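Local coordinates for protein CEP104 (Gallus gallus, PDB 5JO8) that is a centriolar protein whose TOG domain, an all-helical array, probably binds tubulin or microtubules, at residues 41-44 against 45-49; 76-79 against 80-83; 64-67 against 68-72; 196-199 against 200-204; 266-269 against 270-274. All blocks are in the same frame, centred on the assembly; numbering follows the deposited sequence. Where two conformers were deposited one is given.

Overall arrangement
Following the chain from its N terminus, contact 1 (41-44 with 45-49) opens the series at the start of helix 43-49. Contact 3 (64-67 with 68-72) ends helix 54-69, and contact 2 (76-79 with 80-83) begins helix 77-94. None nests or crosses another: each is a local contact within or at the end of a helix, and none closes a long loop. Contacts 1, 2 and 3 touch one another, Phe41, Leu68 and Met83 packing together, and so tie together the helices between 35 and 94. Contact 4, near the end of helix 187-204, lies about 34 Å from contact 3 between centres. Contact 5, in helix 265-276, lies about 22 Å from contact 4 between centres, near the C terminus.

Contact 1. Residues 41-44 against 45-49; sequences FGEA and LVSGA
Phe41 ends one helix and Leu45 lies in the first turn of the next, with Gly42, at positive phi (91°), serving as the N-cap of helix 43-49 between them. The first bond of the new helix, from Val46 N to Gly42 O, is weak at 3.4 Å, whereas Ser47 N reaches Glu43 O at 2.8 Å. Ser47 adds a second grip on that same oxygen. With OG beside its own backbone N (chi1 -64°), the hydroxyl turns back and donates to Glu43 O over 2.8 Å, from above the carbonyl plane. A water joins the two side chains, donating to Ser47 OG and to Glu43 OE2, the glutamate chain being extended. On the apolar side, Leu45 lays CD2 against Phe41 CB at 3.9 Å, while the phenyl ring goes on to pack on Met83 and Leu90 of helix 77-94. A second water links Phe41 O, 2.7 Å away, to Leu45 N at 3.0 Å, spanning the break between the two helices. Glu43 O is therefore held by two donors from one serine, and the amide of Leu45, lying in the first turn, is satisfied by water: solvent and a side-chain hydroxyl supplement the backbone bonding of this helix start.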
loop_
_atom_site.group_PDB
_atom_site.type_symbol
_atom_site.label_atom_id
_atom_site.label_comp_id
_atom_site.label_asym_id
_atom_site.label_seq_id
_atom_site.Cartn_x
_atom_site.Cartn_y
_atom_site.Cartn_z
ATOM N N PHE A 41 -17.611 -2.387 -19.080
ATOM C CA PHE A 41 -16.630 -2.788 -20.087
ATOM C C PHE A 41 -17.076 -3.866 -21.067
ATOM O O PHE A 41 -16.403 -4.111 -22.064
ATOM C CB PHE A 41 -15.348 -3.261 -19.404
ATOM C CG PHE A 41 -14.689 -2.208 -18.584
ATOM C CD1 PHE A 41 -14.228 -1.041 -19.171
ATOM C CD2 PHE A 41 -14.519 -2.385 -17.221
ATOM C CE1 PHE A 41 -13.608 -0.065 -18.411
ATOM C CE2 PHE A 41 -13.906 -1.410 -16.462
ATOM C CZ PHE A 41 -13.455 -0.253 -17.049
ATOM N N GLY A 42 -18.181 -4.533 -20.765
ATOM C CA GLY A 42 -18.617 -5.647 -21.580
ATOM C C GLY A 42 -18.065 -6.964 -21.084
ATOM O O GLY A 42 -17.007 -7.016 -20.441
ATOM N N GLU A 43 -18.779 -8.042 -21.380
ATOM C CA GLU A 43 -18.400 -9.346 -20.868
ATOM C C GLU A 43 -17.105 -9.872 -21.488
ATOM O O GLU A 43 -16.336 -10.570 -20.818
ATOM C CB GLU A 43 -19.542 -10.359 -21.027
ATOM C CG GLU A 43 -19.217 -11.730 -20.461
ATOM C CD GLU A 43 -20.421 -12.641 -20.382
ATOM O OE1 GLU A 43 -21.553 -12.154 -20.578
ATOM O OE2 GLU A 43 -20.226 -13.847 -20.116
ATOM N N ALA A 44 -16.847 -9.527 -22.749
ATOM C CA ALA A 44 -15.651 -10.015 -23.437
ATOM C C ALA A 44 -14.372 -9.563 -22.730
ATOM O O ALA A 44 -13.474 -10.371 -22.466
ATOM C CB ALA A 44 -15.644 -9.566 -24.897
ATOM N N LEU A 45 -14.303 -8.275 -22.405
ATOM C CA LEU A 45 -13.145 -7.739 -21.705
ATOM C C LEU A 45 -12.998 -8.388 -20.335
ATOM O O LEU A 45 -11.896 -8.783 -19.951
ATOM C CB LEU A 45 -13.229 -6.214 -21.572
ATOM C CG LEU A 45 -12.015 -5.512 -20.952
ATOM C CD1 LEU A 45 -11.876 -4.105 -21.525
ATOM C CD2 LEU A 45 -12.126 -5.457 -19.421
ATOM N N VAL A 46 -14.092 -8.463 -19.583
ATOM C CA VAL A 46 -14.027 -9.028 -18.235
ATOM C C VAL A 46 -13.626 -10.500 -18.278
ATOM O O VAL A 46 -12.830 -10.965 -17.456
ATOM C CB VAL A 46 -15.337 -8.787 -17.454
ATOM C CG1 VAL A 46 -15.327 -9.530 -16.125
ATOM C CG2 VAL A 46 -15.543 -7.300 -17.226
ATOM N N SER A 47 -14.157 -11.234 -19.255
ATOM C CA SER A 47 -13.745 -12.620 -19.441
ATOM C C SER A 47 -12.241 -12.709 -19.664
ATOM O O SER A 47 -11.587 -13.634 -19.166
ATOM C CB SER A 47 -14.501 -13.254 -20.616
ATOM O OG SER A 47 -15.892 -13.312 -20.333
ATOM N N GLY A 48 -11.688 -11.757 -20.413
ATOM C CA GLY A 48 -10.244 -11.685 -20.582
ATOM C C GLY A 48 -9.523 -11.477 -19.258
ATOM O O GLY A 48 -8.548 -12.165 -18.955
ATOM N N ALA A 49 -10.006 -10.534 -18.457
ATOM C CA ALA A 49 -9.404 -10.258 -17.146
ATOM C C ALA A 49 -9.419 -11.474 -16.211
ATOM O O ALA A 49 -8.537 -11.627 -15.361
ATOM C CB ALA A 49 -10.096 -9.066 -16.480
HETATM O O HOH W 1 -16.066 -6.178 -23.742
HETATM O O HOH W 2 -17.840 -15.263 -20.241
#

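Contact 2. Residues 76-79 against 80-83; sequences PKED and LRNM
Arg81 grips Glu78 side-on, with NE and NH2 both directed at the single oxygen OE1, an i to i+3 salt bridge on the first turns of helix 77-94, just after the Pro76 N-cap. The NH2 bond is the shorter, 2.7 Å to OE1, and uses the anti lone pair of that oxygen; NE comes to OE1 at 3.0 Å from above the carboxylate plane. Both bonds keep OE1 in the guanidinium plane, although the carboxylate plane is turned 55° from it. The bends that allow this lie at chi2 of Glu78 (64°) and chi3 of Arg81 (-69°), which fold the two chains until they cross at about a right angle. Lys77 O lies 3.8 Å from the guanidinium plane, over the centre of one face, and NH1 lies beside Lys77 CB. A step along the helix, a water accepts from Asn82 ND2 and donates to Asp79 OD1 at 2.9 Å, joining neighbouring turns. Beneath these charges the first helical bonds are regular: Leu80 N takes Pro76 O, the N-cap carbonyl, at 3.1 Å, and Met83 N takes Asp79 O. Packing is lighter, with Lys77 CD touching Leu80 CD1 at 4.1 Å. The ammonium group of Lys77 is directed away from this turn to His121 O, at the end of helix 100-121. Leu80 and Met83 form the inner side of the turn: both side chains meet Met71 in the loop after helix 54-69, and Met83 also packs on Tyr117 of helix 100-121 and Phe41 of helix 35-41.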
loop_
_atom_site.group_PDB
_atom_site.type_symbol
_atom_site.label_atom_id
_atom_site.label_comp_id
_atom_site.label_asym_id
_atom_site.label_seq_id
_atom_site.Cartn_x
_atom_site.Cartn_y
_atom_site.Cartn_z
ATOM N N PRO A 76 -20.714 12.092 -19.068
ATOM C CA PRO A 76 -21.381 12.400 -17.798
ATOM C C PRO A 76 -20.565 11.913 -16.615
ATOM O O PRO A 76 -19.960 10.837 -16.691
ATOM C CB PRO A 76 -22.692 11.620 -17.894
ATOM C CG PRO A 76 -22.992 11.630 -19.367
ATOM C CD PRO A 76 -21.639 11.461 -20.029
ATOM N N LYS A 77 -20.527 12.704 -15.556
ATOM C CA LYS A 77 -19.688 12.379 -14.404
ATOM C C LYS A 77 -20.012 11.028 -13.777
ATOM O O LYS A 77 -19.116 10.340 -13.284
ATOM C CB LYS A 77 -19.789 13.478 -13.347
ATOM C CG LYS A 77 -19.371 14.855 -13.839
ATOM C CD LYS A 77 -17.933 14.862 -14.340
ATOM C CE LYS A 77 -17.455 16.281 -14.601
ATOM N NZ LYS A 77 -16.190 16.340 -15.374
ATOM N N GLU A 78 -21.282 10.646 -13.786
ATOM C CA GLU A 78 -21.709 9.396 -13.177
ATOM C C GLU A 78 -21.116 8.209 -13.939
ATOM O O GLU A 78 -20.700 7.219 -13.334
ATOM C CB GLU A 78 -23.244 9.325 -13.128
ATOM C CG GLU A 78 -23.810 8.066 -12.482
ATOM C CD GLU A 78 -23.463 7.929 -11.004
ATOM O OE1 GLU A 78 -23.087 8.939 -10.369
ATOM O OE2 GLU A 78 -23.575 6.801 -10.476
ATOM N N ASP A 79 -21.073 8.328 -15.264
ATOM C CA ASP A 79 -20.475 7.311 -16.120
ATOM C C ASP A 79 -18.982 7.211 -15.871
ATOM O O ASP A 79 -18.431 6.114 -15.803
ATOM C CB ASP A 79 -20.699 7.627 -17.597
ATOM C CG ASP A 79 -22.160 7.548 -18.005
ATOM O OD1 ASP A 79 -22.983 6.997 -17.239
ATOM O OD2 ASP A 79 -22.477 8.032 -19.111
ATOM N N LEU A 80 -18.322 8.356 -15.777
ATOM C CA LEU A 80 -16.902 8.366 -15.443
ATOM C C LEU A 80 -16.618 7.760 -14.068
ATOM O O LEU A 80 -15.619 7.059 -13.897
ATOM C CB LEU A 80 -16.338 9.776 -15.522
ATOM C CG LEU A 80 -16.360 10.448 -16.900
ATOM C CD1 LEU A 80 -16.212 11.947 -16.718
ATOM C CD2 LEU A 80 -15.262 9.882 -17.810
ATOM N N ARG A 81 -17.477 8.017 -13.082
ATOM C CA ARG A 81 -17.303 7.403 -11.760
ATOM C C ARG A 81 -17.487 5.897 -11.832
ATOM O O ARG A 81 -16.685 5.147 -11.289
ATOM C CB ARG A 81 -18.321 7.948 -10.751
ATOM C CG ARG A 81 -17.981 9.265 -10.089
ATOM C CD ARG A 81 -19.036 9.622 -9.021
ATOM N NE ARG A 81 -20.354 9.963 -9.575
ATOM C CZ ARG A 81 -20.724 11.188 -9.947
ATOM N NH1 ARG A 81 -19.878 12.206 -9.850
ATOM N NH2 ARG A 81 -21.944 11.398 -10.434
ATOM N N ASN A 82 -18.559 5.452 -12.476
ATOM C CA ASN A 82 -18.821 4.021 -12.595
ATOM C C ASN A 82 -17.674 3.315 -13.310
ATOM O O ASN A 82 -17.308 2.193 -12.963
ATOM C CB ASN A 82 -20.137 3.767 -13.332
ATOM C CG ASN A 82 -21.333 4.238 -12.551
ATOM O OD1 ASN A 82 -21.273 4.377 -11.328
ATOM N ND2 ASN A 82 -22.433 4.486 -13.250
ATOM N N MET A 83 -17.114 3.973 -14.313
ATOM C CA MET A 83 -15.997 3.396 -15.039
ATOM C C MET A 83 -14.764 3.277 -14.151
ATOM O O MET A 83 -14.059 2.273 -14.209
ATOM C CB MET A 83 -15.680 4.227 -16.272
ATOM C CG MET A 83 -14.675 3.573 -17.178
ATOM S SD MET A 83 -14.520 4.470 -18.731
ATOM C CE MET A 83 -16.206 4.415 -19.323
HETATM O O HOH W 3 -22.545 4.470 -15.871
#

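Contact 3. Residues 64-67 against 68-72; sequences VYKK and LMEMS
Lys66 and Glu70 form a salt bridge of unusual shortness, NZ standing only 2.4 Å from OE2, a value that makes its exact geometry doubtful. The lysine runs extended until chi4 (66°), where the bend turns NZ back toward the carboxylate. A water donates to Glu70 OE1 at 2.7 Å and is only weakly held by Lys66 NZ. Beside this pair, Met69 lays its CG over one face of the Tyr65 ring, 3.8 Å from the centroid and 18° off the ring normal, a CH-pi contact. Its sulfur stands farther out in an oblique Met-aromatic contact, 4.9 Å from the centroid. The tyrosine swings out with CG opposite the backbone N (chi1 167°). Both are i to i+4 pairs at the C-terminal end of helix 54-69, where helical bonding fades: Leu68 N to Val64 O is a full bond at 2.9 Å, but Glu70 N reaches Lys66 O at 3.1 Å and bonds only weakly to Lys67 O. Val64 CG1 and Leu68 CD1 lie side by side, 3.8 Å apart, on the buried side. Both side chains meet Phe41 of helix 35-41 and Ala87 of helix 77-94, while Tyr65 and Met69 face Met112 of helix 100-121, where Lys108 makes a cation-pi contact with the tyrosine ring.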
loop_
_atom_site.group_PDB
_atom_site.type_symbol
_atom_site.label_atom_id
_atom_site.label_comp_id
_atom_site.label_asym_id
_atom_site.label_seq_id
_atom_site.Cartn_x
_atom_site.Cartn_y
_atom_site.Cartn_z
ATOM N N VAL A 64 -8.521 -1.672 -20.668
ATOM C CA VAL A 64 -9.185 -0.803 -19.707
ATOM C C VAL A 64 -8.434 0.513 -19.634
ATOM O O VAL A 64 -9.055 1.579 -19.619
ATOM C CB VAL A 64 -9.302 -1.477 -18.331
ATOM C CG1 VAL A 64 -9.794 -0.483 -17.273
ATOM C CG2 VAL A 64 -10.222 -2.673 -18.410
ATOM N N TYR A 65 -7.106 0.442 -19.612
ATOM C CA TYR A 65 -6.284 1.640 -19.624
ATOM C C TYR A 65 -6.634 2.497 -20.840
ATOM O O TYR A 65 -6.876 3.695 -20.719
ATOM C CB TYR A 65 -4.796 1.257 -19.651
ATOM C CG TYR A 65 -3.880 2.415 -19.975
ATOM C CD1 TYR A 65 -3.603 2.754 -21.301
ATOM C CD2 TYR A 65 -3.306 3.184 -18.970
ATOM C CE1 TYR A 65 -2.795 3.815 -21.612
ATOM C CE2 TYR A 65 -2.480 4.259 -19.282
ATOM C CZ TYR A 65 -2.230 4.557 -20.608
ATOM O OH TYR A 65 -1.428 5.616 -20.945
ATOM N N LYS A 66 -6.655 1.883 -22.017
ATOM C CA LYS A 66 -7.021 2.616 -23.225
ATOM C C LYS A 66 -8.436 3.216 -23.165
ATOM O O LYS A 66 -8.640 4.381 -23.532
ATOM C CB LYS A 66 -6.893 1.716 -24.449
ATOM C CG LYS A 66 -7.265 2.410 -25.748
ATOM C CD LYS A 66 -6.889 1.540 -26.930
ATOM C CE LYS A 66 -7.361 2.143 -28.239
ATOM N NZ LYS A 66 -6.668 3.419 -28.541
ATOM N N LYS A 67 -9.410 2.431 -22.711
ATOM C CA LYS A 67 -10.799 2.902 -22.664
ATOM C C LYS A 67 -10.927 4.123 -21.742
ATOM O O LYS A 67 -11.560 5.123 -22.097
ATOM C CB LYS A 67 -11.738 1.777 -22.216
ATOM C CG LYS A 67 -13.223 2.163 -22.175
ATOM C CD LYS A 67 -13.775 2.368 -23.570
ATOM C CE LYS A 67 -15.246 2.761 -23.532
ATOM N NZ LYS A 67 -16.083 1.721 -22.868
ATOM N N LEU A 68 -10.332 4.055 -20.555
ATOM C CA LEU A 68 -10.380 5.199 -19.649
ATOM C C LEU A 68 -9.626 6.419 -20.177
ATOM O O LEU A 68 -10.137 7.535 -20.072
ATOM C CB LEU A 68 -9.871 4.821 -18.257
ATOM C CG LEU A 68 -10.940 4.271 -17.307
ATOM C CD1 LEU A 68 -11.390 2.887 -17.742
ATOM C CD2 LEU A 68 -10.418 4.233 -15.866
ATOM N N MET A 69 -8.432 6.215 -20.749
ATOM C CA MET A 69 -7.627 7.322 -21.267
ATOM C C MET A 69 -8.345 8.074 -22.391
ATOM O O MET A 69 -8.166 9.281 -22.557
ATOM C CB MET A 69 -6.257 6.831 -21.769
ATOM C CG MET A 69 -5.245 6.563 -20.649
ATOM S SD MET A 69 -4.771 8.071 -19.784
ATOM C CE MET A 69 -3.852 8.921 -21.072
ATOM N N GLU A 70 -9.170 7.363 -23.144
ATOM C CA GLU A 70 -9.809 7.961 -24.313
ATOM C C GLU A 70 -11.209 8.512 -24.041
ATOM O O GLU A 70 -11.859 9.030 -24.948
ATOM C CB GLU A 70 -9.793 6.981 -25.489
ATOM C CG GLU A 70 -8.372 6.717 -25.971
ATOM C CD GLU A 70 -8.287 5.738 -27.130
ATOM O OE1 GLU A 70 -9.321 5.128 -27.489
ATOM O OE2 GLU A 70 -7.172 5.585 -27.679
ATOM N N MET A 71 -11.670 8.432 -22.791
ATOM C CA MET A 71 -12.967 9.014 -22.439
ATOM C C MET A 71 -12.930 10.528 -22.583
ATOM O O MET A 71 -12.072 11.198 -22.007
ATOM C CB MET A 71 -13.361 8.654 -21.004
ATOM C CG MET A 71 -13.552 7.179 -20.759
ATOM S SD MET A 71 -14.783 6.438 -21.833
ATOM C CE MET A 71 -16.213 7.454 -21.468
ATOM N N SER A 72 -13.872 11.060 -23.358
ATOM C CA SER A 72 -13.978 12.498 -23.565
ATOM C C SER A 72 -14.406 13.196 -22.278
ATOM O O SER A 72 -15.095 12.606 -21.448
ATOM C CB SER A 72 -14.982 12.798 -24.677
ATOM O OG SER A 72 -15.328 14.172 -24.699
HETATM O O HOH W 4 -9.625 4.132 -29.930
#

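Contact 4. Residues 196-199 against 200-204; sequences LVEC and LLKEM
The carboxylate of Glu198 is the flat group that meets a side chain here, and its OE1 lies 3.9 Å from Lys202 NZ, a long salt bridge between an i to i+4 pair on helix 187-204 of the TOG domain. Its stronger partner is Arg237 of helix 229-245, whose NE forms a salt bridge with the same oxygen, so Lys202 may add a further positive charge at a distance. Both side chains are extended and lie side by side, pointing the same way. Their aliphatic parts do the touching, Lys202 CE against Glu198 CG at 3.8 Å. Lysine CG sits beside its own backbone N (chi1 -72°), 3.2 Å from Glu198 O, before the chain runs on alongside the glutamate. Beneath them the helix is regularly bonded, with Leu201 N on Val197 O at 2.8 Å and Lys202 N on Glu198 O at 3.2 Å. Leu196 CD2 and Leu200 CD1 are only loosely apposed, 4.5 Å apart. These leucines look instead toward Leu177 of helix 173-177, which also meets Val197. On another side Val197 and Leu201 reach Ile238 and Met242 of helix 229-245, while Cys199 and Leu200 rest on Gln159 of helix 148-163, setting this last part of helix 187-204 among three others.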
loop_
_atom_site.group_PDB
_atom_site.type_symbol
_atom_site.label_atom_id
_atom_site.label_comp_id
_atom_site.label_asym_id
_atom_site.label_seq_id
_atom_site.Cartn_x
_atom_site.Cartn_y
_atom_site.Cartn_z
ATOM N N LEU A 196 9.158 0.088 5.012
ATOM C CA LEU A 196 8.301 1.113 4.404
ATOM C C LEU A 196 8.075 2.295 5.337
ATOM O O LEU A 196 8.185 3.453 4.926
ATOM C CB LEU A 196 6.955 0.527 3.974
ATOM C CG LEU A 196 6.962 -0.063 2.563
ATOM C CD1 LEU A 196 5.719 -0.898 2.316
ATOM C CD2 LEU A 196 7.064 1.051 1.536
ATOM N N VAL A 197 7.768 2.002 6.596
ATOM C CA VAL A 197 7.591 3.049 7.590
ATOM C C VAL A 197 8.895 3.830 7.737
ATOM O O VAL A 197 8.890 5.060 7.685
ATOM C CB VAL A 197 7.122 2.480 8.955
ATOM C CG1 VAL A 197 7.130 3.571 10.023
ATOM C CG2 VAL A 197 5.722 1.872 8.829
ATOM N N GLU A 198 10.015 3.124 7.904
ATOM C CA GLU A 198 11.282 3.800 8.126
ATOM C C GLU A 198 11.592 4.728 6.964
ATOM O O GLU A 198 12.008 5.873 7.158
ATOM C CB GLU A 198 12.417 2.792 8.270
ATOM C CG GLU A 198 13.768 3.439 8.538
ATOM C CD GLU A 198 14.919 2.465 8.470
ATOM O OE1 GLU A 198 15.943 2.739 9.126
ATOM O OE2 GLU A 198 14.813 1.440 7.757
ATOM N N CYS A 199 11.379 4.221 5.758
ATOM C CA CYS A 199 11.703 4.954 4.547
ATOM C C CYS A 199 10.801 6.173 4.373
ATOM O O CYS A 199 11.279 7.296 4.176
ATOM C CB CYS A 199 11.575 4.021 3.342
ATOM S SG CYS A 199 11.732 4.819 1.735
ATOM N N LEU A 200 9.495 5.959 4.458
ATOM C CA LEU A 200 8.557 7.056 4.254
ATOM C C LEU A 200 8.596 8.086 5.382
ATOM O O LEU A 200 8.404 9.279 5.144
ATOM C CB LEU A 200 7.138 6.531 4.002
ATOM C CG LEU A 200 6.973 5.923 2.604
ATOM C CD1 LEU A 200 5.646 5.208 2.475
ATOM C CD2 LEU A 200 7.114 7.003 1.547
ATOM N N LEU A 201 8.858 7.636 6.603
ATOM C CA LEU A 201 8.989 8.559 7.726
ATOM C C LEU A 201 10.159 9.524 7.510
ATOM O O LEU A 201 10.021 10.731 7.709
ATOM C CB LEU A 201 9.165 7.784 9.027
ATOM C CG LEU A 201 9.231 8.585 10.323
ATOM C CD1 LEU A 201 8.030 9.519 10.429
ATOM C CD2 LEU A 201 9.281 7.621 11.497
ATOM N N LYS A 202 11.305 8.998 7.091
ATOM C CA LYS A 202 12.462 9.844 6.812
ATOM C C LYS A 202 12.126 10.910 5.781
ATOM O O LYS A 202 12.428 12.088 5.966
ATOM C CB LYS A 202 13.624 9.013 6.276
ATOM C CG LYS A 202 14.314 8.127 7.275
ATOM C CD LYS A 202 15.500 7.455 6.603
ATOM C CE LYS A 202 16.054 6.332 7.445
ATOM N NZ LYS A 202 17.170 5.640 6.745
ATOM N N GLU A 203 11.494 10.477 4.694
ATOM C CA GLU A 203 11.178 11.344 3.568
ATOM C C GLU A 203 10.065 12.356 3.867
ATOM O O GLU A 203 10.124 13.501 3.413
ATOM C CB GLU A 203 10.780 10.491 2.366
ATOM C CG GLU A 203 10.773 11.241 1.059
ATOM C CD GLU A 203 10.747 10.310 -0.131
ATOM O OE1 GLU A 203 10.979 9.097 0.056
ATOM O OE2 GLU A 203 10.498 10.794 -1.256
ATOM N N MET A 204 9.055 11.944 4.629
ATOM C CA MET A 204 7.849 12.753 4.774
ATOM C C MET A 204 7.763 13.509 6.096
ATOM O O MET A 204 7.096 14.538 6.180
ATOM C CB MET A 204 6.606 11.880 4.609
ATOM C CG MET A 204 6.608 11.028 3.349
ATOM S SD MET A 204 5.097 10.057 3.165
ATOM C CE MET A 204 3.947 11.342 2.699
#

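Contact 5. Residues 266-269 against 270-274; sequences LYKT and LFDGF
Lys268 and Asp272 are brought together by their torsions: the lysine runs out with CG opposite the backbone N (chi1 -178°) and bends at chi4 (62°), while the aspartate keeps CG beside its own N (chi1 -75°). This is an i to i+4 salt bridge along one helix, 265-276, at the C-terminal end of the HEAT-repeat-like helical array that characterises TOG domains. The direct bond is weak, NZ of Lys268 lying 3.5 Å from OD2 of Asp272. A water lies between the two groups, but so close to both that its exact place is doubtful. The aliphatic part of the lysine also takes part, CG of Lys268 approaching OD2 of Asp272 to 3.4 Å. The other carboxylate oxygen, OD1, has a salt bridge with Arg262 in the preceding loop, so the aspartate has two positive partners, which would probably favour its charged form. On a different side of the helix, the CE2 corner of Phe271 comes to the edge of the Tyr267 ring, near its plane, and lies 4.2 Å from Tyr267 CB. Leu270 CD2 approaches that tyrosine ring obliquely, and the Leu270 side chain packs on Leu236 and Ile239 of helix 229-245. Thr269 turns its hydroxyl back to Val265 O within the helix. The carbonyl of the same threonine serves the next turn, where Gly273 N donates to Thr269 O at 2.9 Å.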
loop_
_atom_site.group_PDB
_atom_site.type_symbol
_atom_site.label_atom_id
_atom_site.label_comp_id
_atom_site.label_asym_id
_atom_site.label_seq_id
_atom_site.Cartn_x
_atom_site.Cartn_y
_atom_site.Cartn_z
ATOM N N LEU A 266 16.986 -5.765 24.268
ATOM C CA LEU A 266 16.433 -4.675 23.469
ATOM C C LEU A 266 16.472 -3.341 24.198
ATOM O O LEU A 266 16.870 -2.328 23.626
ATOM C CB LEU A 266 14.990 -4.986 23.057
ATOM C CG LEU A 266 14.777 -5.763 21.759
ATOM C CD1 LEU A 266 13.308 -6.115 21.599
ATOM C CD2 LEU A 266 15.273 -4.955 20.567
ATOM N N TYR A 267 16.056 -3.347 25.465
ATOM C CA TYR A 267 15.969 -2.110 26.240
ATOM C C TYR A 267 17.335 -1.581 26.657
ATOM O O TYR A 267 17.559 -0.368 26.686
ATOM C CB TYR A 267 15.019 -2.277 27.432
ATOM C CG TYR A 267 13.620 -2.576 26.952
ATOM C CD1 TYR A 267 12.719 -1.553 26.712
ATOM C CD2 TYR A 267 13.224 -3.877 26.678
ATOM C CE1 TYR A 267 11.442 -1.825 26.241
ATOM C CE2 TYR A 267 11.960 -4.161 26.213
ATOM C CZ TYR A 267 11.070 -3.134 25.994
ATOM O OH TYR A 267 9.808 -3.424 25.525
ATOM N N LYS A 268 18.257 -2.496 26.952
ATOM C CA LYS A 268 19.649 -2.116 27.121
ATOM C C LYS A 268 20.132 -1.408 25.844
ATOM O O LYS A 268 20.662 -0.302 25.902
ATOM C CB LYS A 268 20.501 -3.348 27.445
ATOM C CG LYS A 268 21.964 -3.048 27.690
ATOM C CD LYS A 268 22.739 -4.317 28.018
ATOM C CE LYS A 268 24.236 -4.105 27.867
ATOM N NZ LYS A 268 24.755 -3.066 28.799
ATOM N N THR A 269 19.900 -2.020 24.687
ATOM C CA THR A 269 20.271 -1.402 23.414
ATOM C C THR A 269 19.593 -0.040 23.215
ATOM O O THR A 269 20.228 0.937 22.817
ATOM C CB THR A 269 19.927 -2.330 22.228
ATOM O OG1 THR A 269 20.651 -3.561 22.355
ATOM C CG2 THR A 269 20.284 -1.671 20.899
ATOM N N LEU A 270 18.294 0.017 23.496
ATOM C CA LEU A 270 17.520 1.239 23.336
ATOM C C LEU A 270 18.065 2.371 24.210
ATOM O O LEU A 270 18.398 3.453 23.714
ATOM C CB LEU A 270 16.053 0.964 23.694
ATOM C CG LEU A 270 14.920 1.769 23.057
ATOM C CD1 LEU A 270 15.120 1.930 21.558
ATOM C CD2 LEU A 270 13.597 1.069 23.333
ATOM N N PHE A 271 18.147 2.123 25.516
ATOM C CA PHE A 271 18.550 3.176 26.453
ATOM C C PHE A 271 20.032 3.557 26.322
ATOM O O PHE A 271 20.369 4.744 26.354
ATOM C CB PHE A 271 18.159 2.819 27.896
ATOM C CG PHE A 271 16.670 2.830 28.139
ATOM C CD1 PHE A 271 15.935 3.989 27.954
ATOM C CD2 PHE A 271 16.013 1.684 28.548
ATOM C CE1 PHE A 271 14.566 4.002 28.168
ATOM C CE2 PHE A 271 14.641 1.691 28.772
ATOM C CZ PHE A 271 13.919 2.850 28.575
ATOM N N ASP A 272 20.903 2.568 26.133
ATOM C CA ASP A 272 22.315 2.872 25.861
ATOM C C ASP A 272 22.450 3.685 24.584
ATOM O O ASP A 272 23.255 4.619 24.509
ATOM C CB ASP A 272 23.157 1.603 25.738
ATOM C CG ASP A 272 23.427 0.954 27.071
ATOM O OD1 ASP A 272 23.231 1.619 28.113
ATOM O OD2 ASP A 272 23.838 -0.223 27.067
ATOM N N GLY A 273 21.660 3.318 23.576
ATOM C CA GLY A 273 21.655 4.032 22.315
ATOM C C GLY A 273 21.238 5.472 22.506
ATOM O O GLY A 273 21.834 6.374 21.925
ATOM N N PHE A 274 20.199 5.694 23.318
ATOM C CA PHE A 274 19.768 7.046 23.622
ATOM C C PHE A 274 20.914 7.848 24.251
ATOM O O PHE A 274 21.160 9.001 23.891
ATOM C CB PHE A 274 18.577 7.036 24.586
ATOM C CG PHE A 274 17.275 6.560 23.982
ATOM C CD1 PHE A 274 17.085 6.489 22.604
ATOM C CD2 PHE A 274 16.227 6.198 24.813
ATOM C CE1 PHE A 274 15.870 6.052 22.077
ATOM C CE2 PHE A 274 15.018 5.768 24.298
ATOM C CZ PHE A 274 14.837 5.696 22.930
HETATM O O HOH W 5 24.788 -0.726 29.364
#